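Local structure of sugar ABC transporter, sugar-binding protein (Streptococcus pneumoniae, 2HEU) at residues Thr18-Met30 with Leu62-Asn76. The protein probably captures a sugar outside the cell, as the solute-binding component of an ABC transporter, and is seen here without its sugar. Residues are numbered along the deposited sequence; the frame is centred on the assembly and turned at random. Where two conformers were deposited one is given.
Sequences TVTIEYFNQKKEM and LKTRVLAGDVPDVVN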
ATOM      1  N   THR A  18      -3.628  -2.582 -38.474  0.75 19.20           N
ATOM      2  CA  THR A  18      -3.960  -2.427 -37.073  0.75 17.47           C
ATOM      3  C   THR A  18      -2.770  -2.947 -36.282  0.75 20.06           C
ATOM      4  O   THR A  18      -2.067  -3.931 -36.689  0.75 21.54           O
ATOM      5  CB  THR A  18      -5.364  -3.113 -36.768  0.75 20.28           C
ATOM      6  OG1 THR A  18      -6.452  -2.435 -37.434  0.75 18.77           O
ATOM      7  CG2 THR A  18      -5.719  -3.290 -35.157  0.75 22.11           C
ATOM      8  N   VAL A  19      -2.547  -2.247 -35.169  0.50 17.69           N
ATOM      9  CA  VAL A  19      -1.486  -2.653 -34.225  0.50 15.24           C
ATOM     10  C   VAL A  19      -2.075  -3.281 -32.920  0.50 18.04           C
ATOM     11  O   VAL A  19      -2.928  -2.486 -32.359  0.50 15.25           O
ATOM     12  CB  VAL A  19      -0.668  -1.389 -33.918  0.50 13.33           C
ATOM     13  CG1 VAL A  19       0.316  -1.677 -32.803  0.50 16.39           C
ATOM     14  CG2 VAL A  19       0.061  -0.913 -35.246  0.50 16.49           C
ATOM     15  N   THR A  20      -1.678  -4.581 -32.441  1.00 19.30           N
ATOM     16  CA  THR A  20      -2.090  -5.078 -31.165  1.00 18.62           C
ATOM     17  C   THR A  20      -0.966  -5.033 -30.151  1.00 16.05           C
ATOM     18  O   THR A  20       0.222  -5.472 -30.424  1.00 16.50           O
ATOM     19  CB  THR A  20      -2.590  -6.527 -31.300  1.00 20.83           C
ATOM     20  OG1 THR A  20      -3.607  -6.603 -32.298  1.00 24.72           O
ATOM     21  CG2 THR A  20      -3.165  -7.042 -29.985  1.00 23.71           C
ATOM     22  N   ILE A  21      -1.262  -4.516 -28.975  1.00 14.82           N
ATOM     23  CA  ILE A  21      -0.348  -4.500 -27.850  1.00 13.25           C
ATOM     24  C   ILE A  21      -0.960  -5.275 -26.712  1.00 12.19           C
ATOM     25  O   ILE A  21      -2.152  -5.486 -26.628  1.00 14.66           O
ATOM     26  CB  ILE A  21      -0.056  -3.062 -27.437  1.00 13.38           C
ATOM     27  CG1 ILE A  21      -1.266  -2.274 -27.038  1.00 14.28           C
ATOM     28  CG2 ILE A  21       0.806  -2.333 -28.532  1.00 17.36           C
ATOM     29  CD1 ILE A  21      -1.007  -0.952 -26.343  1.00 18.11           C
ATOM     30  N   GLU A  22      -0.076  -5.738 -25.809  1.00 12.30           N
ATOM     31  CA  GLU A  22      -0.461  -6.451 -24.610  1.00 11.75           C
ATOM     32  C   GLU A  22      -0.360  -5.563 -23.400  1.00 11.28           C
ATOM     33  O   GLU A  22       0.624  -4.868 -23.208  1.00 12.59           O
ATOM     34  CB  GLU A  22       0.477  -7.623 -24.365  1.00 13.45           C
ATOM     35  CG  GLU A  22       0.164  -8.401 -23.115  1.00 16.00           C
ATOM     36  CD  GLU A  22       1.000  -9.554 -22.792  1.00 18.59           C
ATOM     37  OE1 GLU A  22       1.784  -9.985 -23.681  1.00 33.71           O
ATOM     38  OE2 GLU A  22       0.947 -10.126 -21.695  1.00 20.36           O
ATOM     39  N   TYR A  23      -1.409  -5.585 -22.585  1.00 11.03           N
ATOM     40  CA  TYR A  23      -1.422  -4.982 -21.225  1.00 10.84           C
ATOM     41  C   TYR A  23      -1.443  -6.147 -20.259  1.00 10.27           C
ATOM     42  O   TYR A  23      -2.444  -6.886 -20.154  1.00 11.48           O
ATOM     43  CB  TYR A  23      -2.611  -4.045 -21.019  1.00 10.60           C
ATOM     44  CG  TYR A  23      -2.756  -3.690 -19.575  1.00 10.42           C
ATOM     45  CD1 TYR A  23      -1.696  -3.228 -18.829  1.00 10.57           C
ATOM     46  CD2 TYR A  23      -3.958  -3.904 -18.902  1.00 10.58           C
ATOM     47  CE1 TYR A  23      -1.835  -2.999 -17.463  1.00 10.07           C
ATOM     48  CE2 TYR A  23      -4.076  -3.669 -17.540  1.00 10.67           C
ATOM     49  CZ  TYR A  23      -2.996  -3.236 -16.827  1.00  9.79           C
ATOM     50  OH  TYR A  23      -3.065  -3.062 -15.455  1.00 10.57           O
ATOM     51  N   PHE A  24      -0.332  -6.306 -19.524  1.00 11.20           N
ATOM     52  CA  PHE A  24      -0.208  -7.405 -18.536  1.00 10.60           C
ATOM     53  C   PHE A  24      -0.703  -6.876 -17.175  1.00 10.39           C
ATOM     54  O   PHE A  24      -0.039  -6.086 -16.529  1.00 10.91           O
ATOM     55  CB  PHE A  24       1.250  -7.861 -18.456  1.00 11.00           C
ATOM     56  CG  PHE A  24       1.480  -9.042 -17.583  1.00 11.00           C
ATOM     57  CD1 PHE A  24       1.403 -10.359 -18.074  1.00 12.91           C
ATOM     58  CD2 PHE A  24       1.784  -8.887 -16.219  1.00 11.39           C
ATOM     59  CE1 PHE A  24       1.671 -11.482 -17.256  1.00 12.97           C
ATOM     60  CE2 PHE A  24       2.044  -9.984 -15.448  1.00 12.70           C
ATOM     61  CZ  PHE A  24       1.977 -11.250 -15.970  1.00 13.39           C
ATOM     62  N   ASN A  25      -1.920  -7.278 -16.821  1.00 10.33           N
ATOM     63  CA  ASN A  25      -2.574  -6.746 -15.630  1.00 10.41           C
ATOM     64  C   ASN A  25      -2.263  -7.580 -14.401  1.00  9.96           C
ATOM     65  O   ASN A  25      -2.227  -8.816 -14.470  1.00 11.52           O
ATOM     66  CB  ASN A  25      -4.073  -6.828 -15.897  1.00 10.38           C
ATOM     67  CG  ASN A  25      -4.872  -6.151 -14.796  1.00 10.96           C
ATOM     68  OD1 ASN A  25      -4.539  -5.052 -14.322  1.00 11.22           O
ATOM     69  ND2 ASN A  25      -6.001  -6.738 -14.451  1.00 11.90           N
ATOM     70  N   GLN A  26      -2.148  -6.933 -13.263  1.00 10.94           N
ATOM     71  CA  GLN A  26      -2.077  -7.630 -11.962  1.00 11.11           C
ATOM     72  C   GLN A  26      -3.304  -7.258 -11.079  1.00 12.27           C
ATOM     73  O   GLN A  26      -3.496  -7.886 -10.048  1.00 13.60           O
ATOM     74  CB  GLN A  26      -0.793  -7.444 -11.207  1.00 11.18           C
ATOM     75  CG  GLN A  26       0.391  -8.006 -12.003  1.00 13.27           C
ATOM     76  CD  GLN A  26       1.598  -8.202 -11.191  1.00 13.93           C
ATOM     77  OE1 GLN A  26       1.574  -9.055 -10.223  1.00 16.95           O
ATOM     78  NE2 GLN A  26       2.668  -7.554 -11.527  1.00 16.88           N
ATOM     79  N   LYS A  27      -4.165  -6.320 -11.473  0.50 11.46           N
ATOM     80  CA  LYS A  27      -5.283  -5.966 -10.609  0.50 12.24           C
ATOM     81  C   LYS A  27      -6.500  -6.736 -11.107  0.50 12.26           C
ATOM     82  O   LYS A  27      -7.391  -6.226 -11.795  0.50 12.55           O
ATOM     83  CB  LYS A  27      -5.480  -4.480 -10.699  0.50 13.37           C
ATOM     84  CG  LYS A  27      -6.471  -3.931  -9.718  0.50 13.17           C
ATOM     85  CD  LYS A  27      -5.972  -3.707  -8.288  0.50 12.23           C
ATOM     86  CE  LYS A  27      -7.061  -3.226  -7.351  0.50 13.20           C
ATOM     87  NZ  LYS A  27      -6.536  -3.201  -5.973  0.50 15.39           N
ATOM     88  N   LYS A  28      -6.484  -8.039 -10.829  0.80 14.23           N
ATOM     89  CA  LYS A  28      -7.457  -8.973 -11.387  0.80 14.91           C
ATOM     90  C   LYS A  28      -8.817  -8.526 -11.032  0.80 14.64           C
ATOM     91  O   LYS A  28      -9.733  -8.666 -11.853  0.80 15.44           O
ATOM     92  CB  LYS A  28      -7.310 -10.343 -10.794  0.80 17.62           C
ATOM     93  CG  LYS A  28      -6.086 -10.946 -11.184  0.80 22.57           C
ATOM     94  CD  LYS A  28      -5.893 -12.403 -10.716  0.80 24.84           C
ATOM     95  CE  LYS A  28      -4.915 -13.125 -11.609  0.80 26.11           C
ATOM     96  NZ  LYS A  28      -3.670 -12.481 -11.802  0.80 23.35           N
ATOM     97  N   GLU A  29      -8.996  -8.118  -9.832  0.50 13.21           N
ATOM     98  CA  GLU A  29     -10.303  -7.726  -9.393  0.50 15.19           C
ATOM     99  C   GLU A  29     -10.972  -6.573 -10.164  0.50 14.38           C
ATOM    100  O   GLU A  29     -12.182  -6.511 -10.193  0.50 16.13           O
ATOM    101  CB  GLU A  29     -10.237  -7.486  -7.908  0.50 16.70           C
ATOM    102  CG  GLU A  29      -9.329  -6.387  -7.445  0.50 20.63           C
ATOM    103  CD  GLU A  29      -7.842  -6.430  -7.947  0.50 25.13           C
ATOM    104  OE1 GLU A  29      -7.048  -7.387  -7.712  0.50 20.83           O
ATOM    105  OE2 GLU A  29      -7.488  -5.435  -8.598  0.50 27.85           O
ATOM    106  N   MET A  30     -10.183  -5.715 -10.813  1.00 13.18           N
ATOM    107  CA  MET A  30     -10.622  -4.592 -11.607  1.00 13.40           C
ATOM    108  C   MET A  30     -10.613  -4.862 -13.100  1.00 12.01           C
ATOM    109  O   MET A  30     -10.803  -3.930 -13.890  1.00 13.03           O
ATOM    110  CB  MET A  30      -9.824  -3.375 -11.286  1.00 13.81           C
ATOM    111  CG  MET A  30     -10.082  -2.706  -9.987  1.00 15.54           C
ATOM    112  SD  MET A  30     -11.751  -2.068  -9.843  1.00 18.28           S
ATOM    113  CE  MET A  30     -11.726  -0.752 -11.151  1.00 19.28           C
ATOM    114  N   LEU A  62       5.532 -13.053 -14.788  1.00 13.56           N
ATOM    115  CA  LEU A  62       6.268 -11.905 -15.288  1.00 13.96           C
ATOM    116  C   LEU A  62       7.737 -12.150 -15.209  1.00 13.55           C
ATOM    117  O   LEU A  62       8.488 -11.810 -16.123  1.00 14.68           O
ATOM    118  CB  LEU A  62       5.829 -10.660 -14.588  1.00 13.93           C
ATOM    119  CG  LEU A  62       6.405  -9.349 -15.085  1.00 14.19           C
ATOM    120  CD1 LEU A  62       6.023  -9.085 -16.533  1.00 15.29           C
ATOM    121  CD2 LEU A  62       5.929  -8.196 -14.189  1.00 14.71           C
ATOM    122  N   LYS A  63       8.226 -12.687 -14.078  1.00 13.66           N
ATOM    123  CA  LYS A  63       9.633 -12.999 -13.959  1.00 14.76           C
ATOM    124  C   LYS A  63      10.063 -13.948 -15.044  1.00 15.11           C
ATOM    125  O   LYS A  63      11.139 -13.758 -15.674  1.00 17.45           O
ATOM    126  CB  LYS A  63       9.963 -13.551 -12.593  1.00 15.79           C
ATOM    127  CG  LYS A  63       9.785 -12.615 -11.432  1.00 17.43           C
ATOM    128  CD  LYS A  63      10.020 -13.245 -10.109  1.00 20.46           C
ATOM    129  CE  LYS A  63       9.678 -12.426  -8.897  1.00 23.94           C
ATOM    130  NZ  LYS A  63       9.696 -13.363  -7.717  1.00 25.03           N
ATOM    131  N   THR A  64       9.305 -14.990 -15.295  1.00 15.89           N
ATOM    132  CA  THR A  64       9.653 -16.002 -16.315  1.00 17.29           C
ATOM    133  C   THR A  64       9.738 -15.331 -17.655  1.00 17.98           C
ATOM    134  O   THR A  64      10.658 -15.607 -18.462  1.00 18.95           O
ATOM    135  CB  THR A  64       8.653 -17.121 -16.307  1.00 18.41           C
ATOM    136  OG1 THR A  64       8.707 -17.804 -15.022  1.00 18.90           O
ATOM    137  CG2 THR A  64       8.878 -18.122 -17.456  1.00 19.99           C
ATOM    138  N   ARG A  65       8.750 -14.476 -17.954  1.00 16.05           N
ATOM    139  CA  ARG A  65       8.640 -13.856 -19.262  1.00 16.49           C
ATOM    140  C   ARG A  65       9.791 -12.862 -19.458  1.00 16.54           C
ATOM    141  O   ARG A  65      10.351 -12.806 -20.543  1.00 19.02           O
ATOM    142  CB  ARG A  65       7.259 -13.253 -19.516  1.00 17.19           C
ATOM    143  CG  ARG A  65       6.143 -14.286 -19.597  1.00 17.92           C
ATOM    144  CD  ARG A  65       4.844 -13.723 -19.984  1.00 18.47           C
ATOM    145  NE  ARG A  65       4.883 -12.962 -21.227  1.00 17.84           N
ATOM    146  CZ  ARG A  65       3.955 -12.170 -21.647  1.00 16.35           C
ATOM    147  NH1 ARG A  65       2.797 -12.126 -21.017  1.00 16.91           N
ATOM    148  NH2 ARG A  65       4.128 -11.482 -22.766  1.00 18.32           N
ATOM    149  N   VAL A  66      10.102 -12.076 -18.424  1.00 16.51           N
ATOM    150  CA  VAL A  66      11.181 -11.129 -18.586  1.00 16.78           C
ATOM    151  C   VAL A  66      12.489 -11.843 -18.824  1.00 18.54           C
ATOM    152  O   VAL A  66      13.295 -11.474 -19.691  1.00 21.85           O
ATOM    153  CB  VAL A  66      11.309 -10.174 -17.361  1.00 19.40           C
ATOM    154  CG1 VAL A  66      12.575  -9.354 -17.398  1.00 21.77           C
ATOM    155  CG2 VAL A  66      10.111  -9.316 -17.318  1.00 19.98           C
ATOM    156  N   LEU A  67      12.797 -12.793 -17.984  0.50 20.43           N
ATOM    157  CA  LEU A  67      14.093 -13.341 -18.174  0.50 21.08           C
ATOM    158  C   LEU A  67      14.105 -14.048 -19.617  0.50 22.43           C
ATOM    159  O   LEU A  67      15.170 -13.945 -20.289  0.50 23.68           O
ATOM    160  CB  LEU A  67      14.472 -14.158 -16.923  0.50 19.80           C
ATOM    161  CG  LEU A  67      14.754 -13.606 -15.455  0.50 23.15           C
ATOM    162  CD1 LEU A  67      16.109 -12.855 -15.304  0.50 18.87           C
ATOM    163  CD2 LEU A  67      13.547 -12.876 -14.642  0.50 22.92           C
ATOM    164  N   ALA A  68      12.970 -14.645 -20.157  1.00 22.47           N
ATOM    165  CA  ALA A  68      12.892 -15.141 -21.532  1.00 22.66           C
ATOM    166  C   ALA A  68      12.885 -14.147 -22.654  1.00 23.66           C
ATOM    167  O   ALA A  68      12.839 -14.576 -23.835  1.00 25.85           O
ATOM    168  CB  ALA A  68      11.671 -15.964 -21.680  1.00 24.16           C
ATOM    169  N   GLY A  69      12.912 -12.853 -22.324  1.00 21.83           N
ATOM    170  CA  GLY A  69      12.848 -11.828 -23.320  1.00 20.86           C
ATOM    171  C   GLY A  69      11.504 -11.682 -23.987  1.00 21.41           C
ATOM    172  O   GLY A  69      11.455 -11.326 -25.139  1.00 23.65           O
ATOM    173  N   ASP A  70      10.401 -11.925 -23.282  1.00 20.00           N
ATOM    174  CA  ASP A  70       9.039 -11.815 -23.797  1.00 18.80           C
ATOM    175  C   ASP A  70       8.278 -10.853 -22.906  1.00 17.60           C
ATOM    176  O   ASP A  70       7.361 -11.218 -22.192  1.00 21.85           O
ATOM    177  CB  ASP A  70       8.378 -13.162 -23.723  1.00 20.74           C
ATOM    178  CG  ASP A  70       6.957 -13.155 -24.105  1.00 23.45           C
ATOM    179  OD1 ASP A  70       6.471 -12.227 -24.794  1.00 29.84           O
ATOM    180  OD2 ASP A  70       6.246 -14.063 -23.613  1.00 27.81           O
ATOM    181  N   VAL A  71       8.710  -9.543 -22.943  1.00 16.88           N
ATOM    182  CA  VAL A  71       8.184  -8.499 -22.054  1.00 16.66           C
ATOM    183  C   VAL A  71       6.886  -7.937 -22.611  1.00 14.80           C
ATOM    184  O   VAL A  71       6.829  -7.509 -23.768  1.00 15.94           O
ATOM    185  CB  VAL A  71       9.226  -7.356 -21.828  1.00 17.62           C
ATOM    186  CG1 VAL A  71       8.709  -6.310 -20.820  1.00 16.63           C
ATOM    187  CG2 VAL A  71      10.569  -7.875 -21.414  1.00 19.94           C
ATOM    188  N   PRO A  72       5.761  -7.963 -21.815  1.00 14.54           N
ATOM    189  CA  PRO A  72       4.556  -7.354 -22.329  1.00 13.37           C
ATOM    190  C   PRO A  72       4.771  -5.892 -22.687  1.00 12.61           C
ATOM    191  O   PRO A  72       5.588  -5.185 -22.093  1.00 12.74           O
ATOM    192  CB  PRO A  72       3.599  -7.487 -21.181  1.00 13.00           C
ATOM    193  CG  PRO A  72       4.124  -8.606 -20.371  1.00 14.19           C
ATOM    194  CD  PRO A  72       5.589  -8.531 -20.467  1.00 14.58           C
ATOM    195  N   ASP A  73       3.995  -5.341 -23.662  1.00 11.91           N
ATOM    196  CA  ASP A  73       4.191  -3.940 -24.087  1.00 11.49           C
ATOM    197  C   ASP A  73       3.954  -2.998 -22.925  1.00 11.32           C
ATOM    198  O   ASP A  73       4.731  -2.058 -22.779  1.00 11.54           O
ATOM    199  CB  ASP A  73       3.267  -3.616 -25.234  1.00 12.36           C
ATOM    200  CG  ASP A  73       3.471  -4.601 -26.390  1.00 13.69           C
ATOM    201  OD1 ASP A  73       4.385  -4.463 -27.150  1.00 17.15           O
ATOM    202  OD2 ASP A  73       2.689  -5.578 -26.460  1.00 16.83           O
ATOM    203  N   VAL A  74       2.880  -3.186 -22.193  1.00 10.87           N
ATOM    204  CA  VAL A  74       2.558  -2.369 -21.034  1.00 10.24           C
ATOM    205  C   VAL A  74       2.378  -3.327 -19.888  1.00 10.60           C
ATOM    206  O   VAL A  74       1.653  -4.301 -19.999  1.00 11.38           O
ATOM    207  CB  VAL A  74       1.296  -1.532 -21.252  1.00 10.50           C
ATOM    208  CG1 VAL A  74       1.039  -0.640 -20.014  1.00 11.72           C
ATOM    209  CG2 VAL A  74       1.447  -0.600 -22.496  1.00 13.21           C
ATOM    210  N   VAL A  75       3.076  -3.053 -18.768  1.00 10.41           N
ATOM    211  CA  VAL A  75       3.099  -3.957 -17.626  1.00 10.37           C
ATOM    212  C   VAL A  75       2.621  -3.269 -16.387  1.00 10.19           C
ATOM    213  O   VAL A  75       3.148  -2.237 -15.995  1.00 10.42           O
ATOM    214  CB  VAL A  75       4.567  -4.444 -17.386  1.00 12.38           C
ATOM    215  CG1 VAL A  75       4.626  -5.421 -16.224  1.00 14.33           C
ATOM    216  CG2 VAL A  75       5.110  -5.122 -18.663  1.00 15.43           C
ATOM    217  N   ASN A  76       1.643  -3.890 -15.729  1.00  9.74           N
ATOM    218  CA  ASN A  76       1.296  -3.477 -14.333  1.00  9.40           C
ATOM    219  C   ASN A  76       2.381  -4.149 -13.454  1.00  9.85           C
ATOM    220  O   ASN A  76       2.385  -5.370 -13.327  1.00 11.20           O
ATOM    221  CB  ASN A  76      -0.099  -3.939 -14.013  1.00  9.59           C
ATOM    222  CG  ASN A  76      -0.590  -3.647 -12.618  1.00 10.75           C
ATOM    223  OD1 ASN A  76       0.002  -2.761 -11.868  1.00 12.63           O
ATOM    224  ND2 ASN A  76      -1.588  -4.285 -12.254  1.00  9.83           N
TER
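Phe24 fills a hollow formed by Pro72, Leu62 and Arg65. Phe24 CB presses on the proline ring, 3.5 Å from Pro72 CG. Leu62 CD1 lies over one face of the aromatic ring, off toward the rim, while Leu62 CB meets Phe24 CE2 at 3.9 Å. The Arg65 guanidinium stands steeply to the Phe24 ring, the planes 75° apart. Pro72 CG is a small bump that also sits over the rim of one face of that guanidinium. Glu22 runs alongside Pro72, its chain fully extended with CG anti to the backbone N (chi1 179°). This carries its carboxylate to the NH1/NH2 end of Arg65, where the two planes are nearly coplanar. NH1 of Arg65 reaches OE2 of Glu22 at 2.8 Å, and Arg65 NH2 reaches Glu22 OE1 at 2.9 Å. Asp70 takes the side of the same guanidinium through NE and NH2, so two acids probably share its charge.

Strands 19-24 and 74-76 are parallel neighbours in a mixed sheet of the periplasmic binding protein fold. Helix 58-67 precedes strand 74-76 and packs on the Phe24 face. On the other face, Tyr23 CD1 rests on Val74 CG1, and helix 305-315 covers Val74. Asp73 OD2 accepts from Glu22 N at 2.8 Å, while Asp73 OD1 is hydrogen-bonded to Thr302. At the far end, Gln26 NE2 donates to Asn76 O at 2.8 Å; the oxygen lies near the Gln26 amide plane.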